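Odorant binding protein, antennal (PDB 3R1P) probably binds odorant molecules in the mosquito antenna, and in this crystal holds a palmitic acid in its all-helical fold. Local coordinates at residues Cys109-His114 with Ile118-Leu123; Cys48-Leu53 with Glu101-Thr106. One frame throughout, in Å; residues are numbered along the deposited sequence.

Contact 1: Cys109-His114 with Ile118-Leu123. With PLM (palmitic acid), chain G.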
ATOM      1  N   CYS A 109       2.038   9.425  -4.207  1.00 20.41           N
ATOM      2  CA  CYS A 109       1.899   9.963  -5.555  1.00 20.02           C
ATOM      3  C   CYS A 109       0.491   9.691  -6.123  1.00 26.98           C
ATOM      4  O   CYS A 109      -0.169  10.616  -6.596  1.00 27.61           O
ATOM      5  CB  CYS A 109       2.998   9.367  -6.440  1.00 19.19           C
ATOM      6  SG  CYS A 109       3.014   9.935  -8.159  1.00 22.17           S
ATOM      7  N   TYR A 110       0.059   8.415  -6.095  1.00 25.95           N
ATOM      8  CA  TYR A 110      -1.183   7.926  -6.698  1.00 27.17           C
ATOM      9  C   TYR A 110      -2.476   8.154  -5.918  1.00 32.94           C
ATOM     10  O   TYR A 110      -3.472   8.563  -6.511  1.00 31.76           O
ATOM     11  CB  TYR A 110      -1.023   6.461  -7.118  1.00 28.70           C
ATOM     12  CG  TYR A 110      -2.021   6.016  -8.160  1.00 31.03           C
ATOM     13  CD1 TYR A 110      -1.967   6.507  -9.464  1.00 33.26           C
ATOM     14  CD2 TYR A 110      -3.009   5.085  -7.853  1.00 32.11           C
ATOM     15  CE1 TYR A 110      -2.898   6.115 -10.426  1.00 34.86           C
ATOM     16  CE2 TYR A 110      -3.927   4.660  -8.814  1.00 33.16           C
ATOM     17  CZ  TYR A 110      -3.857   5.164 -10.106  1.00 42.68           C
ATOM     18  OH  TYR A 110      -4.760   4.749 -11.064  1.00 47.57           O
ATOM     19  N   PHE A 111      -2.475   7.846  -4.612  1.00 31.72           N
ATOM     20  CA  PHE A 111      -3.649   8.028  -3.754  1.00 33.16           C
ATOM     21  C   PHE A 111      -3.515   9.330  -2.959  1.00 40.61           C
ATOM     22  O   PHE A 111      -3.396   9.319  -1.739  1.00 40.09           O
ATOM     23  CB  PHE A 111      -3.898   6.790  -2.858  1.00 34.55           C
ATOM     24  CG  PHE A 111      -4.035   5.495  -3.629  1.00 36.07           C
ATOM     25  CD1 PHE A 111      -3.016   4.551  -3.621  1.00 39.46           C
ATOM     26  CD2 PHE A 111      -5.168   5.238  -4.396  1.00 38.37           C
ATOM     27  CE1 PHE A 111      -3.146   3.353  -4.334  1.00 40.49           C
ATOM     28  CE2 PHE A 111      -5.290   4.046  -5.119  1.00 41.42           C
ATOM     29  CZ  PHE A 111      -4.284   3.108  -5.075  1.00 39.73           C
ATOM     30  N   ASN A 112      -3.496  10.458  -3.687  1.00 40.64           N
ATOM     31  CA  ASN A 112      -3.339  11.800  -3.121  1.00 42.04           C
ATOM     32  C   ASN A 112      -4.608  12.337  -2.441  1.00 48.05           C
ATOM     33  O   ASN A 112      -4.499  13.162  -1.531  1.00 48.63           O
ATOM     34  CB  ASN A 112      -2.817  12.783  -4.180  1.00 44.12           C
ATOM     35  CG  ASN A 112      -3.557  12.752  -5.502  1.00 66.55           C
ATOM     36  OD1 ASN A 112      -4.777  12.559  -5.576  1.00 59.82           O
ATOM     37  ND2 ASN A 112      -2.816  12.895  -6.582  1.00 59.54           N
ATOM     38  N   ALA A 113      -5.802  11.884  -2.891  1.00 44.74           N
ATOM     39  CA  ALA A 113      -7.089  12.300  -2.326  1.00 44.66           C
ATOM     40  C   ALA A 113      -7.385  11.544  -1.033  1.00 48.52           C
ATOM     41  O   ALA A 113      -7.177  10.333  -0.964  1.00 47.57           O
ATOM     42  CB  ALA A 113      -8.213  12.093  -3.330  1.00 45.34           C
ATOM     43  N   HIS A 114      -7.850  12.271  -0.003  1.00 46.12           N
ATOM     44  CA  HIS A 114      -8.179  11.733   1.324  1.00 45.95           C
ATOM     45  C   HIS A 114      -9.201  10.595   1.281  1.00 47.03           C
ATOM     46  O   HIS A 114      -9.025   9.603   1.990  1.00 45.59           O
ATOM     47  CB  HIS A 114      -8.671  12.853   2.251  1.00 47.46           C
ATOM     48  CG  HIS A 114      -7.573  13.621   2.909  1.00 51.73           C
ATOM     49  ND1 HIS A 114      -6.887  14.616   2.241  1.00 54.32           N
ATOM     50  CD2 HIS A 114      -7.095  13.529   4.170  1.00 53.83           C
ATOM     51  CE1 HIS A 114      -6.010  15.090   3.109  1.00 54.03           C
ATOM     52  NE2 HIS A 114      -6.101  14.469   4.285  1.00 53.96           N
ATOM     53  N   ILE A 118      -8.945   6.634   2.761  1.00 24.67           N
ATOM     54  CA  ILE A 118      -9.969   6.212   3.730  1.00 23.96           C
ATOM     55  C   ILE A 118     -10.695   4.915   3.300  1.00 27.55           C
ATOM     56  O   ILE A 118     -10.848   4.005   4.115  1.00 26.01           O
ATOM     57  CB  ILE A 118     -10.944   7.385   4.083  1.00 26.99           C
ATOM     58  CG1 ILE A 118     -10.207   8.490   4.871  1.00 27.50           C
ATOM     59  CG2 ILE A 118     -12.154   6.893   4.886  1.00 27.39           C
ATOM     60  CD1 ILE A 118     -10.987   9.847   5.061  1.00 30.42           C
ATOM     61  N   LYS A 119     -11.116   4.836   2.028  1.00 25.41           N
ATOM     62  CA  LYS A 119     -11.802   3.667   1.470  1.00 26.24           C
ATOM     63  C   LYS A 119     -10.957   2.395   1.577  1.00 31.10           C
ATOM     64  O   LYS A 119     -11.465   1.386   2.068  1.00 30.11           O
ATOM     65  CB  LYS A 119     -12.244   3.925   0.029  1.00 29.86           C
ATOM     66  CG  LYS A 119     -13.494   4.809  -0.048  1.00 48.47           C
ATOM     67  CD  LYS A 119     -13.862   5.152  -1.487  1.00 59.44           C
ATOM     68  CE  LYS A 119     -15.018   6.120  -1.565  1.00 66.22           C
ATOM     69  NZ  LYS A 119     -15.432   6.366  -2.969  1.00 70.58           N
ATOM     70  N   PHE A 120      -9.661   2.461   1.179  1.00 28.75           N
ATOM     71  CA  PHE A 120      -8.732   1.332   1.292  1.00 29.01           C
ATOM     72  C   PHE A 120      -8.433   1.042   2.762  1.00 31.24           C
ATOM     73  O   PHE A 120      -8.326  -0.126   3.151  1.00 29.38           O
ATOM     74  CB  PHE A 120      -7.433   1.588   0.508  1.00 31.45           C
ATOM     75  CG  PHE A 120      -7.594   1.437  -0.981  1.00 33.83           C
ATOM     76  CD1 PHE A 120      -7.683   0.177  -1.560  1.00 37.87           C
ATOM     77  CD2 PHE A 120      -7.640   2.552  -1.808  1.00 36.33           C
ATOM     78  CE1 PHE A 120      -7.828   0.034  -2.939  1.00 39.15           C
ATOM     79  CE2 PHE A 120      -7.805   2.410  -3.183  1.00 39.48           C
ATOM     80  CZ  PHE A 120      -7.893   1.151  -3.741  1.00 38.18           C
ATOM     81  N   CYS A 121      -8.347   2.112   3.584  1.00 27.12           N
ATOM     82  CA  CYS A 121      -8.116   2.016   5.027  1.00 25.43           C
ATOM     83  C   CYS A 121      -9.224   1.181   5.672  1.00 29.89           C
ATOM     84  O   CYS A 121      -8.915   0.235   6.387  1.00 30.57           O
ATOM     85  CB  CYS A 121      -8.018   3.406   5.649  1.00 24.70           C
ATOM     86  SG  CYS A 121      -7.732   3.402   7.431  1.00 26.95           S
ATOM     87  N   HIS A 122     -10.504   1.500   5.383  1.00 25.00           N
ATOM     88  CA  HIS A 122     -11.665   0.790   5.918  1.00 24.55           C
ATOM     89  C   HIS A 122     -11.711  -0.680   5.473  1.00 29.20           C
ATOM     90  O   HIS A 122     -11.951  -1.563   6.295  1.00 27.40           O
ATOM     91  CB  HIS A 122     -12.969   1.487   5.502  1.00 24.70           C
ATOM     92  CG  HIS A 122     -13.203   2.819   6.156  1.00 26.98           C
ATOM     93  ND1 HIS A 122     -14.242   3.633   5.748  1.00 28.56           N
ATOM     94  CD2 HIS A 122     -12.518   3.448   7.141  1.00 27.12           C
ATOM     95  CE1 HIS A 122     -14.180   4.709   6.517  1.00 26.90           C
ATOM     96  NE2 HIS A 122     -13.152   4.648   7.364  1.00 26.61           N
ATOM     97  N   LEU A 123     -11.492  -0.928   4.170  1.00 27.53           N
ATOM     98  CA  LEU A 123     -11.540  -2.263   3.562  1.00 28.00           C
ATOM     99  C   LEU A 123     -10.546  -3.239   4.188  1.00 32.11           C
ATOM    100  O   LEU A 123     -10.909  -4.379   4.491  1.00 31.51           O
ATOM    101  CB  LEU A 123     -11.301  -2.156   2.039  1.00 28.34           C
ATOM    102  CG  LEU A 123     -11.284  -3.477   1.259  1.00 34.14           C
ATOM    103  CD1 LEU A 123     -12.675  -4.106   1.196  1.00 35.09           C
ATOM    104  CD2 LEU A 123     -10.708  -3.289  -0.126  1.00 37.52           C
TER
HETATM  105  C1  PLM G 128      -9.190  -8.610  -4.043  1.00 83.88           C
HETATM  106  O1  PLM G 128     -10.248  -9.227  -4.301  1.00 75.15           O
HETATM  107  O2  PLM G 128      -8.078  -8.998  -4.471  1.00 76.33           O
HETATM  108  C2  PLM G 128      -9.280  -7.359  -3.186  1.00 75.17           C
HETATM  109  C3  PLM G 128      -7.910  -6.739  -2.891  1.00 62.13           C
HETATM  110  C4  PLM G 128      -8.007  -5.259  -2.514  1.00 61.37           C
HETATM  111  C5  PLM G 128      -6.818  -4.814  -1.658  1.00 68.03           C
HETATM  112  C6  PLM G 128      -6.226  -3.481  -2.120  1.00 63.78           C
HETATM  113  C7  PLM G 128      -4.842  -3.237  -1.516  1.00 64.24           C
HETATM  114  C8  PLM G 128      -4.152  -2.033  -2.153  1.00 62.99           C
HETATM  115  C9  PLM G 128      -3.495  -1.126  -1.116  1.00 69.02           C
HETATM  116  CA  PLM G 128      -3.155   0.236  -1.718  1.00 50.43           C
HETATM  117  CB  PLM G 128      -2.706   1.233  -0.655  1.00 55.83           C
HETATM  118  CC  PLM G 128      -3.907   1.879   0.029  1.00 59.09           C
HETATM  119  CD  PLM G 128      -3.627   3.321   0.448  1.00 66.02           C
HETATM  120  CE  PLM G 128      -2.793   3.466   1.723  1.00 64.49           C
HETATM  121  CF  PLM G 128      -2.687   2.196   2.567  1.00 61.08           C
HETATM  122  CG  PLM G 128      -3.910   2.005   3.438  1.00 50.82           C

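Contact 2: Cys48-Leu53 with Glu101-Thr106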
ATOM      1  N   CYS A  48       6.632  -0.590   5.051  1.00 27.13           N
ATOM      2  CA  CYS A  48       6.898  -1.980   4.672  1.00 26.08           C
ATOM      3  C   CYS A  48       5.617  -2.782   4.536  1.00 31.26           C
ATOM      4  O   CYS A  48       5.556  -3.667   3.676  1.00 31.48           O
ATOM      5  CB  CYS A  48       7.899  -2.641   5.614  1.00 26.16           C
ATOM      6  SG  CYS A  48       9.571  -1.951   5.517  1.00 29.55           S
ATOM      7  N   TYR A  49       4.561  -2.436   5.333  1.00 26.62           N
ATOM      8  CA  TYR A  49       3.240  -3.070   5.246  1.00 25.85           C
ATOM      9  C   TYR A  49       2.668  -2.848   3.826  1.00 27.47           C
ATOM     10  O   TYR A  49       2.112  -3.769   3.233  1.00 26.64           O
ATOM     11  CB  TYR A  49       2.292  -2.505   6.342  1.00 26.72           C
ATOM     12  CG  TYR A  49       0.827  -2.831   6.135  1.00 28.85           C
ATOM     13  CD1 TYR A  49       0.261  -3.976   6.688  1.00 30.80           C
ATOM     14  CD2 TYR A  49      -0.003  -1.981   5.405  1.00 28.96           C
ATOM     15  CE1 TYR A  49      -1.085  -4.291   6.482  1.00 31.75           C
ATOM     16  CE2 TYR A  49      -1.352  -2.274   5.212  1.00 29.33           C
ATOM     17  CZ  TYR A  49      -1.890  -3.431   5.748  1.00 34.26           C
ATOM     18  OH  TYR A  49      -3.219  -3.721   5.539  1.00 28.71           O
ATOM     19  N   ILE A  50       2.819  -1.619   3.300  1.00 22.50           N
ATOM     20  CA  ILE A  50       2.369  -1.236   1.959  1.00 22.23           C
ATOM     21  C   ILE A  50       3.116  -2.064   0.901  1.00 26.79           C
ATOM     22  O   ILE A  50       2.459  -2.596  -0.008  1.00 26.39           O
ATOM     23  CB  ILE A  50       2.492   0.287   1.712  1.00 25.14           C
ATOM     24  CG1 ILE A  50       1.744   1.099   2.810  1.00 25.31           C
ATOM     25  CG2 ILE A  50       1.995   0.634   0.297  1.00 24.41           C
ATOM     26  CD1 ILE A  50       2.018   2.640   2.811  1.00 29.56           C
ATOM     27  N   HIS A  51       4.465  -2.186   1.031  1.00 24.71           N
ATOM     28  CA  HIS A  51       5.270  -3.006   0.106  1.00 26.51           C
ATOM     29  C   HIS A  51       4.746  -4.432   0.125  1.00 32.84           C
ATOM     30  O   HIS A  51       4.543  -5.017  -0.941  1.00 32.25           O
ATOM     31  CB  HIS A  51       6.782  -2.986   0.418  1.00 27.80           C
ATOM     32  CG  HIS A  51       7.520  -4.047  -0.349  1.00 32.29           C
ATOM     33  ND1 HIS A  51       7.919  -5.226   0.257  1.00 34.52           N
ATOM     34  CD2 HIS A  51       7.751  -4.143  -1.679  1.00 34.04           C
ATOM     35  CE1 HIS A  51       8.453  -5.961  -0.706  1.00 34.12           C
ATOM     36  NE2 HIS A  51       8.376  -5.346  -1.890  1.00 34.33           N
ATOM     37  N   CYS A  52       4.479  -4.969   1.341  1.00 31.00           N
ATOM     38  CA  CYS A  52       3.938  -6.307   1.502  1.00 31.68           C
ATOM     39  C   CYS A  52       2.633  -6.510   0.712  1.00 32.45           C
ATOM     40  O   CYS A  52       2.495  -7.537   0.049  1.00 32.97           O
ATOM     41  CB  CYS A  52       3.774  -6.658   2.977  1.00 33.60           C
ATOM     42  SG  CYS A  52       3.035  -8.281   3.258  1.00 37.93           S
ATOM     43  N   LEU A  53       1.690  -5.526   0.762  1.00 25.48           N
ATOM     44  CA  LEU A  53       0.418  -5.574   0.026  1.00 23.94           C
ATOM     45  C   LEU A  53       0.638  -5.672  -1.489  1.00 26.22           C
ATOM     46  O   LEU A  53      -0.079  -6.406  -2.165  1.00 25.35           O
ATOM     47  CB  LEU A  53      -0.434  -4.323   0.304  1.00 24.00           C
ATOM     48  CG  LEU A  53      -1.078  -4.141   1.668  1.00 28.57           C
ATOM     49  CD1 LEU A  53      -1.901  -2.844   1.689  1.00 28.59           C
ATOM     50  CD2 LEU A  53      -1.987  -5.306   2.010  1.00 31.33           C
ATOM     51  N   GLU A 101      10.205   2.257   0.971  1.00 19.00           N
ATOM     52  CA  GLU A 101      10.130   3.661   0.545  1.00 19.14           C
ATOM     53  C   GLU A 101       9.494   3.763  -0.852  1.00 21.93           C
ATOM     54  O   GLU A 101       8.695   4.669  -1.093  1.00 21.49           O
ATOM     55  CB  GLU A 101      11.515   4.320   0.556  1.00 20.66           C
ATOM     56  CG  GLU A 101      12.080   4.538   1.954  1.00 31.55           C
ATOM     57  CD  GLU A 101      11.388   5.546   2.861  1.00 54.69           C
ATOM     58  OE1 GLU A 101      10.443   6.246   2.423  1.00 37.42           O
ATOM     59  OE2 GLU A 101      11.842   5.661   4.021  1.00 54.69           O
ATOM     60  N   THR A 102       9.809   2.805  -1.749  1.00 16.25           N
ATOM     61  CA  THR A 102       9.238   2.766  -3.106  1.00 14.95           C
ATOM     62  C   THR A 102       7.708   2.636  -3.030  1.00 18.74           C
ATOM     63  O   THR A 102       7.001   3.366  -3.725  1.00 17.70           O
ATOM     64  CB  THR A 102       9.888   1.630  -3.940  1.00 16.75           C
ATOM     65  OG1 THR A 102      11.284   1.893  -4.103  1.00 18.28           O
ATOM     66  CG2 THR A 102       9.242   1.465  -5.316  1.00 15.77           C
ATOM     67  N   ALA A 103       7.199   1.708  -2.181  1.00 18.24           N
ATOM     68  CA  ALA A 103       5.756   1.476  -2.027  1.00 19.54           C
ATOM     69  C   ALA A 103       5.055   2.679  -1.405  1.00 23.52           C
ATOM     70  O   ALA A 103       3.981   3.073  -1.883  1.00 21.40           O
ATOM     71  CB  ALA A 103       5.498   0.231  -1.195  1.00 20.66           C
ATOM     72  N   TYR A 104       5.669   3.264  -0.354  1.00 20.56           N
ATOM     73  CA  TYR A 104       5.145   4.460   0.297  1.00 20.65           C
ATOM     74  C   TYR A 104       5.046   5.635  -0.687  1.00 24.68           C
ATOM     75  O   TYR A 104       3.985   6.260  -0.777  1.00 25.49           O
ATOM     76  CB  TYR A 104       6.002   4.841   1.518  1.00 22.50           C
ATOM     77  CG  TYR A 104       5.633   6.189   2.101  1.00 24.52           C
ATOM     78  CD1 TYR A 104       4.502   6.339   2.909  1.00 27.12           C
ATOM     79  CD2 TYR A 104       6.400   7.319   1.834  1.00 24.95           C
ATOM     80  CE1 TYR A 104       4.148   7.584   3.432  1.00 28.76           C
ATOM     81  CE2 TYR A 104       6.053   8.566   2.349  1.00 25.84           C
ATOM     82  CZ  TYR A 104       4.932   8.692   3.155  1.00 35.12           C
ATOM     83  OH  TYR A 104       4.584   9.924   3.648  1.00 37.35           O
ATOM     84  N   GLU A 105       6.146   5.945  -1.394  1.00 20.96           N
ATOM     85  CA  GLU A 105       6.192   7.046  -2.360  1.00 21.52           C
ATOM     86  C   GLU A 105       5.194   6.859  -3.498  1.00 24.56           C
ATOM     87  O   GLU A 105       4.624   7.841  -3.973  1.00 24.50           O
ATOM     88  CB  GLU A 105       7.599   7.253  -2.917  1.00 22.88           C
ATOM     89  CG  GLU A 105       8.575   7.895  -1.943  1.00 31.25           C
ATOM     90  CD  GLU A 105       9.923   8.252  -2.551  1.00 45.07           C
ATOM     91  OE1 GLU A 105       9.997   8.467  -3.784  1.00 37.25           O
ATOM     92  OE2 GLU A 105      10.908   8.346  -1.781  1.00 41.84           O
ATOM     93  N   THR A 106       4.974   5.604  -3.930  1.00 18.85           N
ATOM     94  CA  THR A 106       4.013   5.308  -5.005  1.00 17.93           C
ATOM     95  C   THR A 106       2.579   5.655  -4.528  1.00 19.92           C
ATOM     96  O   THR A 106       1.837   6.315  -5.258  1.00 17.80           O
ATOM     97  CB  THR A 106       4.164   3.849  -5.504  1.00 17.40           C
ATOM     98  OG1 THR A 106       5.490   3.636  -5.981  1.00 17.07           O
ATOM     99  CG2 THR A 106       3.156   3.486  -6.596  1.00 15.06           C
TER

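Contact 1: Cys109-His114 with Ile118-Leu123
The rings of Phe-111 and Phe-120 meet obliquely, with planes at 60° and centroids 5.1 Å apart. The closest atoms are CE2 of Phe-111 and CE2 of Phe-120, 3.6 Å apart. One face of the Phe-111 ring takes CD2 of Tyr-110, offset toward the rim. CE1 of Phe-111 in turn lies at the edge of the Tyr-110 ring, in its plane. Bound palmitic acid also approaches both phenylalanine rings obliquely. Its atom CC comes 3.6 Å from Phe-120 CB, and its atom CA lies 4.1 Å from Phe-111 CE1. Phe-120 has CG beside its backbone N (chi1 -76°), which sends the ring toward Phe-111, and the two side chains cross at about a right angle. Phe-111 leaves the helical path after helix 99-110, and Phe-120 comes from helix 114-125. Near the start of that second helix, Ile-118 N donates to His-114 O at 3.1 Å, a bond of the first turn of helix 114-125. Ile-118 CG1 also packs against His-114 O, at 3.3 Å. Cys-121, bonded to Cys-35, fixes this helix to another part of the chain. The chemistry is thus divided: one backbone bond belongs to the helix turn, while the aromatic pair offers apolar carbon to the fatty acyl chain, consistent with a hydrophobic binding site.

Contact 2: Cys48-Leu53 with Glu101-Thr106
Ala-103 packs its methyl group against the backbone of His-51 where two helices of the all-helical PBP/GOBP fold cross. Segments 48-53 and 101-106 run almost perpendicular, at 86°, and their axes approach to 7.6 Å. The small side chain lets them come this close. Ala-103 CB lies 3.4 Å from His-51 N, and the CA atoms of the two residues are 5.0 Å apart. Ile-50 also belongs to the tight part. Its CG2 branch, anti to the backbone N, meets Ala-103 CB and Ala-103 O, each at 3.8 Å. The other branch reaches further along helix 101-106. There Ile-50 CD1 sits at the edge of the Tyr-104 ring, near its plane, but CD1 to CD1 of Tyr-104 is a loose 4.5 Å. The partly exposed side is more open. Of the His-51 side chain, only CB comes close to Ala-103 CB, at 3.8 Å, and its chi1 of 168° turns the imidazole away from the methyl group. The ring of Tyr-104 also leads away from helix 48-53; it forms a cation-pi pair with Lys-47, and its OH is hydrogen-bonded to Lys-108. Nearby, the disulfide from Cys-48 to Cys-100 ties the same two helices covalently. Within helix 101-106, Thr-102 O is gripped twice: Thr-106 OG1 donates to it at 2.7 Å, and Thr-106 N reaches it from the opposite face of the carbonyl plane.

From the N terminus, helix 11-25 comes first and is joined to helix 44-56 by the Cys-21 to Cys-52 disulfide. Contact 2 then closes a long loop: 47 residues separate its segments, and the return of the chain brings helix 99-110 across helix 44-56. Contact 1 follows in series, with only three residues between its segments. It closes the short turn from helix 99-110 into helix 114-125. The two contacts neither nest nor cross. Helix 99-110 serves both, and their centres lie 13 Å apart. Helix 114-125 also packs back on helix 44-56, through Leu-124 against Tyr-49 and Leu-53, and palmitic acid touches both Leu-53 and Phe-120.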